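Local coordinates for GDSL-like protein (Roseburia intestinalis L1-82, PDB 6HFZ), which is a two-domain esterase active on acetylated mannans, probably removing acetyl groups with an SGNH-type hydrolase domain joined to a beta-rich second domain, at residues A[266-276]-A[353-364]; A[233-241]-A[282-292]. One frame throughout, in Å; residues are numbered along the deposited sequence.

Contact 1 of 2, residues A[266-276]-A[353-364]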
loop_
_atom_site.group_PDB
_atom_site.type_symbol
_atom_site.label_atom_id
_atom_site.label_comp_id
_atom_site.label_asym_id
_atom_site.label_seq_id
_atom_site.Cartn_x
_atom_site.Cartn_y
_atom_site.Cartn_z
ATOM N N CYS A 266 1.401 11.120 -7.477
ATOM C CA CYS A 266 1.553 9.786 -7.991
ATOM C C CYS A 266 1.400 9.731 -9.519
ATOM O O CYS A 266 1.799 8.728 -10.104
ATOM C CB CYS A 266 0.612 8.832 -7.275
ATOM S SG CYS A 266 -1.114 9.345 -7.350
ATOM N N PHE A 267 0.947 10.809 -10.172
ATOM C CA PHE A 267 0.929 10.789 -11.665
ATOM C C PHE A 267 2.222 11.438 -12.178
ATOM O O PHE A 267 2.219 12.588 -12.628
ATOM C CB PHE A 267 -0.386 11.363 -12.177
ATOM C CG PHE A 267 -1.606 10.737 -11.547
ATOM C CD1 PHE A 267 -1.899 9.410 -11.809
ATOM C CD2 PHE A 267 -2.381 11.422 -10.626
ATOM C CE1 PHE A 267 -2.983 8.795 -11.219
ATOM C CE2 PHE A 267 -3.489 10.800 -10.035
ATOM C CZ PHE A 267 -3.781 9.494 -10.338
ATOM N N LYS A 268 3.319 10.695 -11.992
ATOM C CA LYS A 268 4.648 11.047 -12.417
ATOM C C LYS A 268 5.330 9.805 -12.952
ATOM O O LYS A 268 4.942 8.683 -12.597
ATOM C CB LYS A 268 5.483 11.621 -11.260
ATOM C CG LYS A 268 5.037 12.976 -10.741
ATOM C CD LYS A 268 5.289 14.112 -11.707
ATOM C CE LYS A 268 4.623 15.418 -11.302
ATOM N NZ LYS A 268 3.164 15.337 -11.405
ATOM N N HIS A 269 6.392 10.015 -13.757
ATOM C CA HIS A 269 7.315 9.011 -14.308
ATOM C C HIS A 269 6.676 8.138 -15.396
ATOM O O HIS A 269 7.264 7.141 -15.814
ATOM C CB HIS A 269 7.905 8.106 -13.208
ATOM C CG HIS A 269 8.699 8.866 -12.196
ATOM N ND1 HIS A 269 9.193 10.131 -12.475
ATOM C CD2 HIS A 269 9.103 8.564 -10.939
ATOM C CE1 HIS A 269 9.867 10.572 -11.401
ATOM N NE2 HIS A 269 9.845 9.651 -10.467
ATOM N N GLY A 270 5.482 8.523 -15.829
ATOM C CA GLY A 270 4.792 7.764 -16.827
ATOM C C GLY A 270 4.695 8.512 -18.141
ATOM O O GLY A 270 5.625 9.191 -18.570
ATOM N N TRP A 271 3.556 8.349 -18.814
ATOM C CA TRP A 271 3.392 8.819 -20.162
ATOM C C TRP A 271 1.968 9.349 -20.301
ATOM O O TRP A 271 1.033 8.827 -19.681
ATOM C CB TRP A 271 3.612 7.709 -21.198
ATOM C CG TRP A 271 4.870 6.925 -21.174
ATOM C CD1 TRP A 271 6.003 7.153 -21.901
ATOM C CD2 TRP A 271 5.109 5.743 -20.392
ATOM N NE1 TRP A 271 6.912 6.173 -21.659
ATOM C CE2 TRP A 271 6.407 5.304 -20.717
ATOM C CE3 TRP A 271 4.350 5.018 -19.457
ATOM C CZ2 TRP A 271 6.968 4.165 -20.160
ATOM C CZ3 TRP A 271 4.916 3.897 -18.900
ATOM C CH2 TRP A 271 6.194 3.465 -19.257
ATOM N N THR A 272 1.771 10.342 -21.178
ATOM C CA THR A 272 0.456 10.902 -21.409
ATOM C C THR A 272 0.086 10.784 -22.889
ATOM O O THR A 272 0.982 10.699 -23.691
ATOM C CB THR A 272 0.344 12.369 -20.998
ATOM O OG1 THR A 272 1.331 13.107 -21.709
ATOM C CG2 THR A 272 0.539 12.526 -19.504
ATOM N N ALA A 273 -1.227 10.833 -23.165
ATOM C CA ALA A 273 -1.782 10.826 -24.552
ATOM C C ALA A 273 -3.143 11.537 -24.604
ATOM O O ALA A 273 -3.970 11.360 -23.717
ATOM C CB ALA A 273 -1.891 9.395 -25.035
ATOM N N SER A 274 -3.413 12.260 -25.712
ATOM C CA SER A 274 -4.652 13.008 -25.871
ATOM C C SER A 274 -5.476 12.584 -27.103
ATOM O O SER A 274 -6.629 13.018 -27.206
ATOM C CB SER A 274 -4.370 14.505 -25.983
ATOM O OG SER A 274 -3.681 14.978 -24.824
ATOM N N LYS A 275 -4.871 11.857 -28.042
ATOM C CA LYS A 275 -5.517 11.591 -29.353
ATOM C C LYS A 275 -5.800 10.110 -29.598
ATOM O O LYS A 275 -4.972 9.251 -29.342
ATOM C CB LYS A 275 -4.636 12.119 -30.468
ATOM C CG LYS A 275 -4.529 13.629 -30.433
ATOM C CD LYS A 275 -3.723 14.148 -31.564
ATOM C CE LYS A 275 -3.521 15.652 -31.470
ATOM N NZ LYS A 275 -2.599 16.107 -32.533
ATOM N N LYS A 276 -6.981 9.855 -30.171
ATOM C CA LYS A 276 -7.355 8.493 -30.590
ATOM C C LYS A 276 -6.222 7.881 -31.407
ATOM O O LYS A 276 -5.626 8.525 -32.271
ATOM C CB LYS A 276 -8.681 8.496 -31.364
ATOM C CG LYS A 276 -9.209 7.091 -31.665
ATOM C CD LYS A 276 -10.650 7.052 -32.116
ATOM C CE LYS A 276 -11.053 5.673 -32.592
ATOM N NZ LYS A 276 -12.493 5.626 -32.921
ATOM N N THR A 353 -11.777 9.393 -27.368
ATOM C CA THR A 353 -11.444 10.745 -26.971
ATOM C C THR A 353 -12.678 11.625 -27.153
ATOM O O THR A 353 -13.632 11.216 -27.832
ATOM C CB THR A 353 -10.274 11.347 -27.761
ATOM O OG1 THR A 353 -10.600 11.402 -29.163
ATOM C CG2 THR A 353 -8.992 10.586 -27.484
ATOM N N HIS A 354 -12.633 12.800 -26.517
ATOM C CA HIS A 354 -13.696 13.744 -26.563
ATOM C C HIS A 354 -13.108 15.125 -26.819
ATOM O O HIS A 354 -12.044 15.454 -26.295
ATOM C CB HIS A 354 -14.543 13.727 -25.278
ATOM C CG HIS A 354 -14.900 12.357 -24.813
ATOM N ND1 HIS A 354 -14.043 11.604 -24.034
ATOM C CD2 HIS A 354 -16.001 11.603 -25.017
ATOM C CE1 HIS A 354 -14.621 10.451 -23.750
ATOM N NE2 HIS A 354 -15.818 10.426 -24.341
ATOM N N GLU A 355 -13.824 15.924 -27.628
ATOM C CA GLU A 355 -13.336 17.244 -28.014
ATOM C C GLU A 355 -13.017 18.053 -26.749
ATOM O O GLU A 355 -12.013 18.775 -26.683
ATOM C CB GLU A 355 -14.379 17.934 -28.901
ATOM C CG GLU A 355 -13.784 18.565 -30.146
ATOM C CD GLU A 355 -12.714 19.613 -29.889
ATOM O OE1 GLU A 355 -11.727 19.635 -30.656
ATOM O OE2 GLU A 355 -12.869 20.405 -28.928
ATOM N N ASN A 356 -13.862 17.879 -25.731
ATOM C CA ASN A 356 -13.805 18.637 -24.484
ATOM C C ASN A 356 -13.084 17.854 -23.361
ATOM O O ASN A 356 -13.389 18.062 -22.196
ATOM C CB ASN A 356 -15.221 19.028 -24.043
ATOM C CG ASN A 356 -16.165 17.857 -23.833
ATOM O OD1 ASN A 356 -16.073 16.831 -24.514
ATOM N ND2 ASN A 356 -17.097 18.012 -22.902
ATOM N N ASP A 357 -12.151 16.949 -23.676
ATOM C CA ASP A 357 -11.482 16.159 -22.609
ATOM C C ASP A 357 -10.769 17.124 -21.652
ATOM O O ASP A 357 -10.047 18.003 -22.099
ATOM C CB ASP A 357 -10.501 15.131 -23.189
ATOM C CG ASP A 357 -11.154 13.802 -23.544
ATOM O OD1 ASP A 357 -12.224 13.484 -22.973
ATOM O OD2 ASP A 357 -10.616 13.099 -24.402
ATOM N N ALA A 358 -10.997 16.951 -20.342
ATOM C CA ALA A 358 -10.445 17.863 -19.281
ATOM C C ALA A 358 -8.956 17.586 -19.048
ATOM O O ALA A 358 -8.167 18.453 -18.630
ATOM C CB ALA A 358 -11.240 17.672 -18.008
ATOM N N VAL A 359 -8.579 16.325 -19.266
ATOM C CA VAL A 359 -7.242 15.844 -19.007
ATOM C C VAL A 359 -6.892 14.805 -20.069
ATOM O O VAL A 359 -7.756 14.129 -20.632
ATOM C CB VAL A 359 -7.120 15.184 -17.612
ATOM C CG1 VAL A 359 -7.364 16.155 -16.466
ATOM C CG2 VAL A 359 -8.011 13.958 -17.477
ATOM N N PRO A 360 -5.594 14.608 -20.310
ATOM C CA PRO A 360 -5.125 13.498 -21.129
ATOM C C PRO A 360 -5.206 12.201 -20.312
ATOM O O PRO A 360 -5.409 12.232 -19.096
ATOM C CB PRO A 360 -3.666 13.827 -21.403
ATOM C CG PRO A 360 -3.257 14.648 -20.206
ATOM C CD PRO A 360 -4.488 15.428 -19.799
ATOM N N PHE A 361 -5.068 11.066 -21.005
ATOM C CA PHE A 361 -4.902 9.785 -20.332
ATOM C C PHE A 361 -3.497 9.770 -19.697
ATOM O O PHE A 361 -2.557 10.192 -20.331
ATOM C CB PHE A 361 -5.100 8.658 -21.347
ATOM C CG PHE A 361 -5.193 7.294 -20.722
ATOM C CD1 PHE A 361 -4.045 6.598 -20.366
ATOM C CD2 PHE A 361 -6.435 6.733 -20.446
ATOM C CE1 PHE A 361 -4.147 5.343 -19.766
ATOM C CE2 PHE A 361 -6.526 5.525 -19.763
ATOM C CZ PHE A 361 -5.383 4.815 -19.468
ATOM N N TYR A 362 -3.368 9.307 -18.439
ATOM C CA TYR A 362 -2.038 9.166 -17.782
ATOM C C TYR A 362 -1.776 7.674 -17.517
ATOM O O TYR A 362 -2.395 7.081 -16.642
ATOM C CB TYR A 362 -1.942 9.999 -16.486
ATOM C CG TYR A 362 -0.495 10.261 -16.102
ATOM C CD1 TYR A 362 0.315 9.243 -15.645
ATOM C CD2 TYR A 362 0.076 11.526 -16.254
ATOM C CE1 TYR A 362 1.663 9.462 -15.369
ATOM C CE2 TYR A 362 1.398 11.784 -15.922
ATOM C CZ TYR A 362 2.201 10.739 -15.511
ATOM O OH TYR A 362 3.525 10.976 -15.250
ATOM N N LEU A 363 -0.809 7.112 -18.236
ATOM C CA LEU A 363 -0.308 5.751 -18.011
ATOM C C LEU A 363 0.879 5.836 -17.041
ATOM O O LEU A 363 1.938 6.380 -17.350
ATOM C CB LEU A 363 0.071 5.155 -19.373
ATOM C CG LEU A 363 0.636 3.742 -19.338
ATOM C CD1 LEU A 363 -0.385 2.729 -18.783
ATOM C CD2 LEU A 363 1.085 3.305 -20.726
ATOM N N VAL A 364 0.682 5.344 -15.802
ATOM C CA VAL A 364 1.680 5.511 -14.775
ATOM C C VAL A 364 2.756 4.416 -14.904
ATOM O O VAL A 364 3.957 4.677 -14.853
ATOM C CB VAL A 364 1.047 5.518 -13.373
ATOM C CG1 VAL A 364 2.119 5.533 -12.274
ATOM C CG2 VAL A 364 0.027 6.651 -13.218
HETATM O O HOH W 1 -8.266 14.236 -25.531
#
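In the beta-rich domain, strands 271-273 and 361-364 pair antiparallel: W271 with L363 and A273 with F361 are hydrogen-bonded pairs, flanking the non-hydrogen-bonded pair T272 with Y362. Y362 has a large share of the side-chain packing. With CG anti to the backbone N (chi1 -159°), its ring reaches back to the turn preceding strand 271-273, where F267 CB sits over the ring centre, a CH-pi contact at 3.9 Å. W271 O lies over the opposite face, and T272 CG2 comes within 3.4 Å of Y362 CD2. F267 CD1 also packs on V364 CG2 at 3.6 Å. Tyrosine suits this place because its phenol also has polar work: G270 N donates to Y362 OH (3.2 Å, 157°), and D256 binds the same oxygen. Losing the hydroxyl and ring to an alanine here would probably leave G270 N and D256 without this mate and open a gap beneath F267. Glycine fits at 270, since a CB would run into L363 O. Water 1 donates to both S274 O and D357 OD2. W271, A273, F361 and L363 share a face that packs on strands 279-286 and 342-352 through I280, L350 and V348, while strand 288-295 flanks strand 361-370, R294 making a cation-pi contact with F267.

Contact 2 of 2, residues A[233-241]-A[282-292]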
loop_
_atom_site.group_PDB
_atom_site.type_symbol
_atom_site.label_atom_id
_atom_site.label_comp_id
_atom_site.label_asym_id
_atom_site.label_seq_id
_atom_site.Cartn_x
_atom_site.Cartn_y
_atom_site.Cartn_z
ATOM N N ASN A 233 2.828 -16.973 -4.195
ATOM C CA ASN A 233 3.804 -15.943 -3.944
ATOM C C ASN A 233 4.407 -15.413 -5.256
ATOM O O ASN A 233 5.596 -15.162 -5.329
ATOM C CB ASN A 233 4.893 -16.420 -2.995
ATOM C CG ASN A 233 5.835 -15.321 -2.593
ATOM O OD1 ASN A 233 5.396 -14.203 -2.284
ATOM N ND2 ASN A 233 7.131 -15.620 -2.637
ATOM N N THR A 234 3.563 -15.179 -6.267
ATOM C CA THR A 234 4.054 -14.744 -7.572
ATOM C C THR A 234 4.199 -13.217 -7.693
ATOM O O THR A 234 4.387 -12.718 -8.814
ATOM C CB THR A 234 3.203 -15.360 -8.691
ATOM O OG1 THR A 234 1.885 -14.844 -8.711
ATOM C CG2 THR A 234 3.125 -16.868 -8.599
ATOM N N TYR A 235 4.074 -12.462 -6.589
ATOM C CA TYR A 235 4.200 -10.983 -6.633
ATOM C C TYR A 235 5.442 -10.499 -5.873
ATOM O O TYR A 235 5.736 -9.309 -5.924
ATOM C CB TYR A 235 2.932 -10.271 -6.146
ATOM C CG TYR A 235 1.771 -10.390 -7.096
ATOM C CD1 TYR A 235 0.896 -11.445 -7.001
ATOM C CD2 TYR A 235 1.557 -9.474 -8.125
ATOM C CE1 TYR A 235 -0.171 -11.579 -7.871
ATOM C CE2 TYR A 235 0.478 -9.570 -8.982
ATOM C CZ TYR A 235 -0.389 -10.633 -8.851
ATOM O OH TYR A 235 -1.435 -10.803 -9.711
ATOM N N GLU A 236 6.209 -11.395 -5.239
ATOM C CA GLU A 236 7.356 -10.971 -4.458
ATOM C C GLU A 236 8.375 -10.196 -5.301
ATOM O O GLU A 236 8.971 -9.218 -4.820
ATOM C CB GLU A 236 8.039 -12.116 -3.719
ATOM C CG GLU A 236 8.977 -11.630 -2.608
ATOM C CD GLU A 236 9.727 -12.689 -1.792
ATOM O OE1 GLU A 236 10.718 -12.312 -1.105
ATOM O OE2 GLU A 236 9.320 -13.867 -1.844
ATOM N N LYS A 237 8.613 -10.639 -6.531
ATOM C CA LYS A 237 9.341 -9.835 -7.482
ATOM C C LYS A 237 8.303 -9.093 -8.332
ATOM O O LYS A 237 7.567 -9.708 -9.082
ATOM C CB LYS A 237 10.274 -10.713 -8.332
ATOM C CG LYS A 237 11.073 -9.882 -9.318
ATOM C CD LYS A 237 12.224 -10.564 -10.043
ATOM C CE LYS A 237 12.957 -9.551 -10.911
ATOM N NZ LYS A 237 13.498 -10.177 -12.143
ATOM N N SER A 238 8.211 -7.781 -8.153
ATOM C CA SER A 238 7.245 -6.938 -8.840
ATOM C C SER A 238 7.981 -5.709 -9.362
ATOM O O SER A 238 8.494 -4.934 -8.571
ATOM C CB SER A 238 6.082 -6.519 -7.944
ATOM O OG SER A 238 5.165 -7.579 -7.686
ATOM N N ILE A 239 8.106 -5.597 -10.695
ATOM C CA ILE A 239 8.963 -4.590 -11.293
ATOM C C ILE A 239 8.113 -3.577 -12.053
ATOM O O ILE A 239 7.426 -3.938 -12.957
ATOM C CB ILE A 239 10.002 -5.284 -12.189
ATOM C CG1 ILE A 239 10.987 -6.108 -11.357
ATOM C CG2 ILE A 239 10.714 -4.270 -13.083
ATOM C CD1 ILE A 239 11.796 -5.308 -10.386
ATOM N N ARG A 240 8.132 -2.303 -11.666
ATOM C CA ARG A 240 7.419 -1.314 -12.464
ATOM C C ARG A 240 8.243 -0.949 -13.708
ATOM O O ARG A 240 9.460 -0.734 -13.613
ATOM C CB ARG A 240 7.219 -0.000 -11.722
ATOM C CG ARG A 240 6.085 0.016 -10.729
ATOM C CD ARG A 240 6.063 1.332 -9.966
ATOM N NE ARG A 240 7.245 1.565 -9.130
ATOM C CZ ARG A 240 7.373 2.622 -8.333
ATOM N NH1 ARG A 240 6.392 3.502 -8.258
ATOM N NH2 ARG A 240 8.465 2.775 -7.602
ATOM N N HIS A 241 7.567 -0.848 -14.833
ATOM C CA HIS A 241 8.111 -0.346 -16.118
ATOM C C HIS A 241 7.543 1.061 -16.293
ATOM O O HIS A 241 6.317 1.236 -16.460
ATOM C CB HIS A 241 7.771 -1.295 -17.273
ATOM C CG HIS A 241 8.372 -2.641 -17.116
ATOM N ND1 HIS A 241 9.539 -3.022 -17.792
ATOM C CD2 HIS A 241 8.033 -3.685 -16.328
ATOM C CE1 HIS A 241 9.854 -4.243 -17.448
ATOM N NE2 HIS A 241 8.966 -4.671 -16.553
ATOM N N LEU A 282 5.659 -1.972 -24.708
ATOM C CA LEU A 282 6.585 -2.309 -23.666
ATOM C C LEU A 282 6.842 -3.808 -23.713
ATOM O O LEU A 282 5.909 -4.565 -23.923
ATOM C CB LEU A 282 5.975 -2.011 -22.288
ATOM C CG LEU A 282 5.447 -0.608 -22.042
ATOM C CD1 LEU A 282 3.976 -0.472 -22.347
ATOM C CD2 LEU A 282 5.738 -0.184 -20.602
ATOM N N ASP A 283 8.081 -4.190 -23.396
ATOM C CA ASP A 283 8.475 -5.536 -23.055
ATOM C C ASP A 283 8.421 -5.693 -21.530
ATOM O O ASP A 283 9.072 -4.946 -20.814
ATOM C CB ASP A 283 9.918 -5.818 -23.496
ATOM C CG ASP A 283 10.137 -5.841 -25.004
ATOM O OD1 ASP A 283 9.146 -6.008 -25.739
ATOM O OD2 ASP A 283 11.308 -5.693 -25.427
ATOM N N VAL A 284 7.630 -6.663 -21.054
ATOM C CA VAL A 284 7.411 -6.846 -19.619
ATOM C C VAL A 284 7.538 -8.330 -19.274
ATOM O O VAL A 284 6.670 -9.118 -19.644
ATOM C CB VAL A 284 6.051 -6.288 -19.169
ATOM C CG1 VAL A 284 5.912 -6.430 -17.651
ATOM C CG2 VAL A 284 5.835 -4.832 -19.632
ATOM N N GLU A 285 8.588 -8.657 -18.516
ATOM C CA GLU A 285 8.868 -10.009 -18.044
ATOM C C GLU A 285 8.058 -10.321 -16.768
ATOM O O GLU A 285 7.970 -9.500 -15.832
ATOM C CB GLU A 285 10.359 -10.189 -17.763
ATOM C CG GLU A 285 10.769 -11.648 -17.640
ATOM C CD GLU A 285 12.270 -11.947 -17.691
ATOM O OE1 GLU A 285 12.627 -13.134 -17.635
ATOM O OE2 GLU A 285 13.079 -11.004 -17.798
ATOM N N GLY A 286 7.499 -11.529 -16.732
ATOM C CA GLY A 286 6.857 -12.092 -15.545
ATOM C C GLY A 286 5.751 -13.062 -15.920
ATOM O O GLY A 286 5.454 -13.238 -17.085
ATOM N N CYS A 287 5.111 -13.659 -14.905
ATOM C CA CYS A 287 3.899 -14.441 -15.102
ATOM C C CYS A 287 2.646 -13.612 -14.837
ATOM O O CYS A 287 1.542 -14.057 -15.216
ATOM C CB CYS A 287 3.875 -15.703 -14.248
ATOM S SG CYS A 287 3.919 -15.411 -12.464
ATOM N N ASN A 288 2.793 -12.463 -14.160
ATOM C CA ASN A 288 1.666 -11.545 -13.916
ATOM C C ASN A 288 1.965 -10.200 -14.588
ATOM O O ASN A 288 3.105 -9.770 -14.575
ATOM C CB ASN A 288 1.407 -11.289 -12.418
ATOM C CG ASN A 288 1.287 -12.548 -11.584
ATOM O OD1 ASN A 288 0.741 -13.542 -12.051
ATOM N ND2 ASN A 288 1.843 -12.540 -10.378
ATOM N N ILE A 289 0.918 -9.559 -15.102
ATOM C CA ILE A 289 0.976 -8.209 -15.645
ATOM C C ILE A 289 -0.161 -7.391 -15.054
ATOM O O ILE A 289 -1.313 -7.782 -15.121
ATOM C CB ILE A 289 0.883 -8.212 -17.169
ATOM C CG1 ILE A 289 1.938 -9.122 -17.813
ATOM C CG2 ILE A 289 0.937 -6.789 -17.681
ATOM C CD1 ILE A 289 3.322 -8.604 -17.690
ATOM N N SER A 290 0.172 -6.181 -14.603
ATOM C CA SER A 290 -0.799 -5.261 -14.130
ATOM C C SER A 290 -0.486 -3.866 -14.696
ATOM O O SER A 290 0.622 -3.585 -15.157
ATOM C CB SER A 290 -0.904 -5.323 -12.623
ATOM O OG SER A 290 0.180 -4.619 -11.980
ATOM N N VAL A 291 -1.477 -2.992 -14.678
ATOM C CA VAL A 291 -1.275 -1.651 -15.247
ATOM C C VAL A 291 -1.818 -0.595 -14.289
ATOM O O VAL A 291 -2.900 -0.753 -13.704
ATOM C CB VAL A 291 -1.950 -1.570 -16.623
ATOM C CG1 VAL A 291 -3.451 -1.825 -16.534
ATOM C CG2 VAL A 291 -1.722 -0.227 -17.296
ATOM N N GLN A 292 -1.051 0.499 -14.142
ATOM C CA GLN A 292 -1.462 1.617 -13.336
ATOM C C GLN A 292 -1.787 2.817 -14.233
ATOM O O GLN A 292 -1.020 3.121 -15.133
ATOM C CB GLN A 292 -0.342 2.039 -12.393
ATOM C CG GLN A 292 -0.117 1.122 -11.204
ATOM C CD GLN A 292 0.896 1.799 -10.303
ATOM O OE1 GLN A 292 2.048 2.000 -10.711
ATOM N NE2 GLN A 292 0.456 2.208 -9.119
HETATM O O HOH W 2 4.066 3.900 -9.840
HETATM O O HOH W 3 9.057 -7.098 -15.357
#
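T234 holds OG1 between its backbone N and carbonyl carbon, and N288 sends CG anti to its own carbonyl carbon (chi1 -51°), which brings hydroxyl and amide together. N288 ND2 donates to T234 OG1 at 2.8 Å in an almost straight bond (176°) that lies in the amide plane. The same nitrogen sits 3.2 Å above the plane of the Y235 ring, over its centre, with ring and amide planes 26° apart, while the OD1 end leads away to H338 N. Asparagine suits this buried spot because one end donates, ND2 to T234, and the other accepts, OD1 from H338. E119 also bonds T234 OG1, and E337 bonds Y235 OH. C287 SG fills in against T234 CB at 3.8 Å.

At the other end, H241 lays one ring face on V284, whose CG2 is 4.2 Å from the ring centroid in a CH-pi contact. Water 3 joins H241 NE2 to E285 O, and D245 bonds ND1. Water 2 bridges R240 NH1 and Q292 OE1, an oxygen that S365 OG also hydrogen-bonds.

Strands 237-241 and 282-286 run antiparallel, but their axes come no nearer than 8.6 Å: the first bonds to strand 361-370, the second to strand 342-352. Strand 288-295 also pairs with strand 361-370, C287 and N288 forming a classic beta bulge facing S369. Helices 84-96 and 115-129, from the hydrolase family region, pack on Y235, joining the domains.

Overall arrangement
Strand 361-370, part of contact 1, pairs with strands 237-241 and 288-295, which belong to contact 2, so the two contacts, centres 22 Å apart, share one antiparallel sheet. V364 N of contact 1 probably hydrogen-bonds Q292 O of contact 2 at 2.9 Å. L363 CD1 packs on V291 CG2 at 3.6 Å, and W271 CH2 touches H241 O at the same distance. Contact 2 reaches the helices of the hydrolase region; the centre of contact 1 is about 24 Å from that of the chain, against about 16 Å for contact 2. The P360 side chain is about 3 Å from a bound EPE molecule, probably from the crystallisation liquor. Neither contact contains residues of the probable Ser-His-Asp triad.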